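Local coordinates for protein peptide chain release factor subunit 1 (Aeropyrum pernix, PDB 3AGK) that probably directs the release of finished polypeptides from the ribosome in response to the stop codons UAA, UAG and UGA, at residues 23-27 with 107-111; 33-39 with 93-99. One frame throughout, in Å; residues are numbered along the deposited sequence.

From the N terminus, helix 14-24 runs into segment 23-27, which holds a turn from Leu24 to Trp27, and strand 34-39 follows. Helices 45-58 and 65-82 then carry the chain to strand 93-98, whose return onto strand 34-39 is contact 2; it closes a loop of 53 residues. Strand 107-111 reaches back to that turn in contact 1, closing a longer loop of 79 residues in which contact 2 is nested. Where strands 93-98 and 107-111 lie side by side, Cys97 and Cys108 form a disulfide and Phe109 N probably bonds Phe96 O. Contact 2 pairs the two central strands of the antiparallel sheet of eRF1 domain 1; contact 1 fastens the turn to its outer strand 107-111.

Contact 1: residues 23-27 with 107-111; sequences ELKKW and ECFMF
Trp27 N donates to Leu24 O at 2.9 Å, closing a type I turn that follows on from helix 14-24 and from which both side chains reach the ring of Phe109. No hydrogen bond crosses the contact; the grip is aromatic and aliphatic. With CG anti to its carbonyl carbon (chi1 -53°), Phe109 presents its edge to the six-membered ring of Trp27 in an offset edge-to-face pair, centroids 5.3 Å apart and planes at 86°. Its CE1 and CZ both come within 3.5 Å of Trp27 CZ2. Leu24 CD1 sits over the centre of one Phe109 face, 3.7 Å from the ring centroid, a CH-pi contact. On the other face Glu107 OE1 lies over the rim, while Glu107 CB touches Trp27 CH2 at 3.9 Å. The carboxylate of Glu23 approaches Phe109 CZ obliquely. With an alanine in place of Phe109, Leu24 CD1 would probably lose the ring beneath it and the indole its edge-on partner, opening a gap between turn and strand. Strand 107-111 is an outer strand of the four-stranded antiparallel sheet of eRF1 domain 1, paired with 93-98. Phe109 and Phe111 also pack on Leu20 of helix 14-24, whereas Cys108 and Met110 touch Arg81 of helix 65-82.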
loop_
_atom_site.group_PDB
_atom_site.type_symbol
_atom_site.label_atom_id
_atom_site.label_comp_id
_atom_site.label_asym_id
_atom_site.label_seq_id
_atom_site.Cartn_x
_atom_site.Cartn_y
_atom_site.Cartn_z
ATOM N N GLU A 23 -10.737 9.157 0.610
ATOM C CA GLU A 23 -11.870 9.716 -0.111
ATOM C C GLU A 23 -11.440 10.424 -1.398
ATOM O O GLU A 23 -12.205 10.504 -2.365
ATOM C CB GLU A 23 -12.669 10.646 0.796
ATOM C CG GLU A 23 -14.161 10.590 0.554
ATOM C CD GLU A 23 -14.651 11.774 -0.248
ATOM O OE1 GLU A 23 -15.841 11.786 -0.627
ATOM O OE2 GLU A 23 -13.844 12.696 -0.494
ATOM N N LEU A 24 -10.216 10.937 -1.415
ATOM C CA LEU A 24 -9.646 11.436 -2.664
ATOM C C LEU A 24 -9.519 10.266 -3.642
ATOM O O LEU A 24 -9.886 10.382 -4.816
ATOM C CB LEU A 24 -8.284 12.109 -2.432
ATOM C CG LEU A 24 -8.208 13.637 -2.241
ATOM C CD1 LEU A 24 -9.574 14.278 -1.958
ATOM C CD2 LEU A 24 -7.217 14.001 -1.136
ATOM N N LYS A 25 -9.024 9.130 -3.151
ATOM C CA LYS A 25 -8.850 7.953 -4.005
ATOM C C LYS A 25 -10.167 7.509 -4.644
ATOM O O LYS A 25 -10.164 6.865 -5.692
ATOM C CB LYS A 25 -8.160 6.801 -3.255
ATOM C CG LYS A 25 -6.664 7.042 -3.013
ATOM C CD LYS A 25 -5.877 5.765 -2.736
ATOM C CE LYS A 25 -5.986 5.331 -1.287
ATOM N NZ LYS A 25 -4.960 4.303 -0.948
ATOM N N LYS A 26 -11.286 7.886 -4.029
ATOM C CA LYS A 26 -12.613 7.571 -4.562
ATOM C C LYS A 26 -12.939 8.289 -5.876
ATOM O O LYS A 26 -13.760 7.808 -6.652
ATOM C CB LYS A 26 -13.705 7.902 -3.538
ATOM C CG LYS A 26 -13.956 6.844 -2.469
ATOM C CD LYS A 26 -15.279 7.104 -1.755
ATOM C CE LYS A 26 -15.635 5.975 -0.805
ATOM N NZ LYS A 26 -17.048 6.067 -0.340
ATOM N N TRP A 27 -12.313 9.435 -6.125
ATOM C CA TRP A 27 -12.712 10.286 -7.249
ATOM C C TRP A 27 -12.327 9.764 -8.627
ATOM O O TRP A 27 -11.186 9.347 -8.840
ATOM C CB TRP A 27 -12.154 11.692 -7.061
ATOM C CG TRP A 27 -12.860 12.416 -5.998
ATOM C CD1 TRP A 27 -12.942 12.062 -4.684
ATOM C CD2 TRP A 27 -13.612 13.623 -6.142
ATOM N NE1 TRP A 27 -13.695 12.982 -3.994
ATOM C CE2 TRP A 27 -14.121 13.950 -4.866
ATOM C CE3 TRP A 27 -13.897 14.469 -7.222
ATOM C CZ2 TRP A 27 -14.898 15.084 -4.643
ATOM C CZ3 TRP A 27 -14.677 15.593 -6.998
ATOM C CH2 TRP A 27 -15.168 15.891 -5.718
ATOM N N GLU A 107 -16.140 20.023 -6.086
ATOM C CA GLU A 107 -15.386 20.457 -4.916
ATOM C C GLU A 107 -13.944 20.853 -5.215
ATOM O O GLU A 107 -13.337 20.376 -6.171
ATOM C CB GLU A 107 -15.387 19.358 -3.859
ATOM C CG GLU A 107 -16.412 19.555 -2.773
ATOM C CD GLU A 107 -15.815 19.365 -1.400
ATOM O OE1 GLU A 107 -14.698 19.882 -1.167
ATOM O OE2 GLU A 107 -16.459 18.702 -0.558
ATOM N N CYS A 108 -13.394 21.715 -4.366
ATOM C CA CYS A 108 -12.002 22.123 -4.475
ATOM C C CYS A 108 -11.268 21.890 -3.162
ATOM O O CYS A 108 -11.328 22.732 -2.271
ATOM C CB CYS A 108 -11.919 23.602 -4.842
ATOM S SG CYS A 108 -10.411 24.070 -5.731
ATOM N N PHE A 109 -10.582 20.756 -3.033
ATOM C CA PHE A 109 -9.835 20.472 -1.808
ATOM C C PHE A 109 -8.570 21.318 -1.785
ATOM O O PHE A 109 -7.879 21.421 -2.794
ATOM C CB PHE A 109 -9.493 18.981 -1.693
ATOM C CG PHE A 109 -10.685 18.070 -1.828
ATOM C CD1 PHE A 109 -11.175 17.725 -3.081
ATOM C CD2 PHE A 109 -11.317 17.560 -0.704
ATOM C CE1 PHE A 109 -12.277 16.891 -3.213
ATOM C CE2 PHE A 109 -12.420 16.723 -0.823
ATOM C CZ PHE A 109 -12.899 16.389 -2.081
ATOM N N MET A 110 -8.285 21.959 -0.654
ATOM C CA MET A 110 -7.045 22.714 -0.540
ATOM C C MET A 110 -6.445 22.551 0.838
ATOM O O MET A 110 -7.136 22.699 1.822
ATOM C CB MET A 110 -7.244 24.199 -0.841
ATOM C CG MET A 110 -5.898 24.927 -0.897
ATOM S SD MET A 110 -5.952 26.693 -1.235
ATOM C CE MET A 110 -7.108 27.273 -0.004
ATOM N N PHE A 111 -5.157 22.244 0.917
ATOM C CA PHE A 111 -4.510 22.136 2.222
ATOM C C PHE A 111 -2.995 22.236 2.162
ATOM O O PHE A 111 -2.384 22.269 1.070
ATOM C CB PHE A 111 -4.903 20.830 2.910
ATOM C CG PHE A 111 -4.527 19.608 2.134
ATOM C CD1 PHE A 111 -3.355 18.924 2.421
ATOM C CD2 PHE A 111 -5.340 19.147 1.111
ATOM C CE1 PHE A 111 -2.996 17.800 1.708
ATOM C CE2 PHE A 111 -4.988 18.016 0.383
ATOM C CZ PHE A 111 -3.812 17.339 0.685
#

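Contact 2: residues 33-39 with 93-99; sequences VLLSLYI and LVLFCGE
Ile39 and Leu93 pair at one end of an antiparallel ladder, and Leu35 and Cys97 near the other. Their strands, 34-39 and 93-98, run at 174° to each other as the two central strands of the four-stranded sheet of eRF1 domain 1, flanked by 121-125 and 107-111. Ile39 N donates to Leu93 O at 2.8 Å with a nearly straight N-H...O angle of 169°, and Leu93 N returns the bond to Ile39 O at 3.0 Å. The two side chains leave the sheet together and run alongside each other; Ile39 CG1, anti to its carbonyl carbon, continues in an extended chain (chi2 169°) that brings CD1 within 4.2 Å of Leu93 CD1. At Leu35 the N bonds Cys97 O at 2.9 Å, while Leu35 O accepts a longer bond from Cys97 N and a CA-H contact from Phe96 CA at 3.1 Å. Leu37 and Leu95 form the hydrogen-bonded pair in between; all six side chains of these pairs lie on one face, where Leu35 meets Leu75 and Leu93 meets Leu82 of helix 65-82. On the other face Ser36 OG and Tyr38 OH approach the edge of the Phe96 ring. Beyond the ladder, Leu34 CD2 presses on Gly98 CA at 3.6 Å, where a side chain would clash. The backbone polar groups of the three hydrogen-bonded pairs thus satisfy one another, one face is aliphatic apart from Cys97, and the face with Ser36, Tyr38, Val94 and Phe96 is mixed, its two hydroxyls hydrogen-bonded to the backbone of Ile129 in a loop.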
loop_
_atom_site.group_PDB
_atom_site.type_symbol
_atom_site.label_atom_id
_atom_site.label_comp_id
_atom_site.label_asym_id
_atom_site.label_seq_id
_atom_site.Cartn_x
_atom_site.Cartn_y
_atom_site.Cartn_z
ATOM N N VAL A 33 -10.369 15.359 -16.563
ATOM C CA VAL A 33 -10.921 16.640 -16.130
ATOM C C VAL A 33 -10.896 16.851 -14.610
ATOM O O VAL A 33 -11.644 17.680 -14.081
ATOM C CB VAL A 33 -12.378 16.803 -16.622
ATOM C CG1 VAL A 33 -12.467 16.514 -18.117
ATOM C CG2 VAL A 33 -13.321 15.895 -15.829
ATOM N N LEU A 34 -10.050 16.098 -13.910
ATOM C CA LEU A 34 -9.861 16.296 -12.473
ATOM C C LEU A 34 -8.467 16.858 -12.201
ATOM O O LEU A 34 -7.452 16.230 -12.517
ATOM C CB LEU A 34 -10.086 14.995 -11.701
ATOM C CG LEU A 34 -11.502 14.407 -11.777
ATOM C CD1 LEU A 34 -11.585 13.092 -11.018
ATOM C CD2 LEU A 34 -12.543 15.379 -11.254
ATOM N N LEU A 35 -8.435 18.051 -11.623
ATOM C CA LEU A 35 -7.200 18.809 -11.436
ATOM C C LEU A 35 -6.415 18.414 -10.189
ATOM O O LEU A 35 -6.971 18.298 -9.098
ATOM C CB LEU A 35 -7.525 20.303 -11.382
ATOM C CG LEU A 35 -6.419 21.297 -11.022
ATOM C CD1 LEU A 35 -5.127 20.900 -11.698
ATOM C CD2 LEU A 35 -6.818 22.702 -11.460
ATOM N N SER A 36 -5.114 18.216 -10.367
ATOM C CA SER A 36 -4.207 17.976 -9.252
ATOM C C SER A 36 -3.097 19.034 -9.292
ATOM O O SER A 36 -2.468 19.228 -10.330
ATOM C CB SER A 36 -3.607 16.566 -9.351
ATOM O OG SER A 36 -4.618 15.572 -9.352
ATOM N N LEU A 37 -2.852 19.715 -8.177
ATOM C CA LEU A 37 -1.879 20.809 -8.159
ATOM C C LEU A 37 -1.069 20.900 -6.853
ATOM O O LEU A 37 -1.626 21.130 -5.782
ATOM C CB LEU A 37 -2.599 22.128 -8.422
ATOM C CG LEU A 37 -1.802 23.409 -8.232
ATOM C CD1 LEU A 37 -0.784 23.541 -9.354
ATOM C CD2 LEU A 37 -2.740 24.583 -8.237
ATOM N N TYR A 38 0.247 20.728 -6.956
ATOM C CA TYR A 38 1.141 20.756 -5.798
ATOM C C TYR A 38 2.104 21.933 -5.902
ATOM O O TYR A 38 2.797 22.087 -6.907
ATOM C CB TYR A 38 1.989 19.489 -5.754
ATOM C CG TYR A 38 1.274 18.187 -5.462
ATOM C CD1 TYR A 38 0.432 17.595 -6.400
ATOM C CD2 TYR A 38 1.503 17.510 -4.271
ATOM C CE1 TYR A 38 -0.200 16.377 -6.129
ATOM C CE2 TYR A 38 0.884 16.301 -3.994
ATOM C CZ TYR A 38 0.034 15.735 -4.918
ATOM O OH TYR A 38 -0.568 14.527 -4.621
ATOM N N ILE A 39 2.178 22.752 -4.864
ATOM C CA ILE A 39 3.012 23.949 -4.900
ATOM C C ILE A 39 4.039 23.990 -3.773
ATOM O O ILE A 39 3.682 24.108 -2.607
ATOM C CB ILE A 39 2.153 25.208 -4.804
ATOM C CG1 ILE A 39 1.030 25.172 -5.861
ATOM C CG2 ILE A 39 3.035 26.460 -4.906
ATOM C CD1 ILE A 39 -0.036 26.251 -5.655
ATOM N N LEU A 93 1.336 23.935 -0.729
ATOM C CA LEU A 93 -0.103 23.772 -0.915
ATOM C C LEU A 93 -0.375 22.599 -1.835
ATOM O O LEU A 93 0.430 22.307 -2.720
ATOM C CB LEU A 93 -0.674 25.005 -1.601
ATOM C CG LEU A 93 -1.183 26.218 -0.854
ATOM C CD1 LEU A 93 -1.617 27.234 -1.892
ATOM C CD2 LEU A 93 -2.349 25.820 0.033
ATOM N N VAL A 94 -1.514 21.937 -1.656
ATOM C CA VAL A 94 -2.011 21.035 -2.692
ATOM C C VAL A 94 -3.513 21.242 -2.922
ATOM O O VAL A 94 -4.285 21.424 -1.972
ATOM C CB VAL A 94 -1.680 19.539 -2.429
ATOM C CG1 VAL A 94 -0.496 19.380 -1.481
ATOM C CG2 VAL A 94 -2.884 18.811 -1.908
ATOM N N LEU A 95 -3.911 21.238 -4.191
ATOM C CA LEU A 95 -5.312 21.392 -4.570
ATOM C C LEU A 95 -5.798 20.246 -5.441
ATOM O O LEU A 95 -5.091 19.824 -6.345
ATOM C CB LEU A 95 -5.530 22.705 -5.335
ATOM C CG LEU A 95 -5.573 24.007 -4.525
ATOM C CD1 LEU A 95 -4.157 24.494 -4.224
ATOM C CD2 LEU A 95 -6.377 25.088 -5.239
ATOM N N PHE A 96 -7.005 19.754 -5.172
ATOM C CA PHE A 96 -7.707 18.865 -6.102
ATOM C C PHE A 96 -9.097 19.455 -6.384
ATOM O O PHE A 96 -9.818 19.808 -5.457
ATOM C CB PHE A 96 -7.836 17.461 -5.516
ATOM C CG PHE A 96 -6.517 16.827 -5.133
ATOM C CD1 PHE A 96 -6.056 16.877 -3.825
ATOM C CD2 PHE A 96 -5.746 16.165 -6.080
ATOM C CE1 PHE A 96 -4.843 16.287 -3.474
ATOM C CE2 PHE A 96 -4.540 15.571 -5.734
ATOM C CZ PHE A 96 -4.090 15.636 -4.424
ATOM N N CYS A 97 -9.464 19.601 -7.653
ATOM C CA CYS A 97 -10.765 20.175 -7.999
ATOM C C CYS A 97 -11.383 19.425 -9.167
ATOM O O CYS A 97 -10.671 18.906 -10.023
ATOM C CB CYS A 97 -10.660 21.677 -8.355
ATOM S SG CYS A 97 -9.812 22.723 -7.143
ATOM N N GLY A 98 -12.712 19.382 -9.201
ATOM C CA GLY A 98 -13.429 18.786 -10.317
ATOM C C GLY A 98 -14.818 18.308 -9.941
ATOM O O GLY A 98 -15.288 18.547 -8.825
ATOM N N GLU A 99 -15.479 17.638 -10.878
ATOM C CA GLU A 99 -16.769 17.017 -10.608
ATOM C C GLU A 99 -16.669 15.503 -10.773
ATOM O O GLU A 99 -17.042 14.742 -9.878
ATOM C CB GLU A 99 -17.844 17.577 -11.540
ATOM C CG GLU A 99 -19.256 17.112 -11.205
ATOM C CD GLU A 99 -20.159 17.060 -12.425
ATOM O OE1 GLU A 99 -20.866 16.042 -12.596
ATOM O OE2 GLU A 99 -20.154 18.027 -13.216
HETATM O O HOH W 1 -14.080 18.062 -13.484
#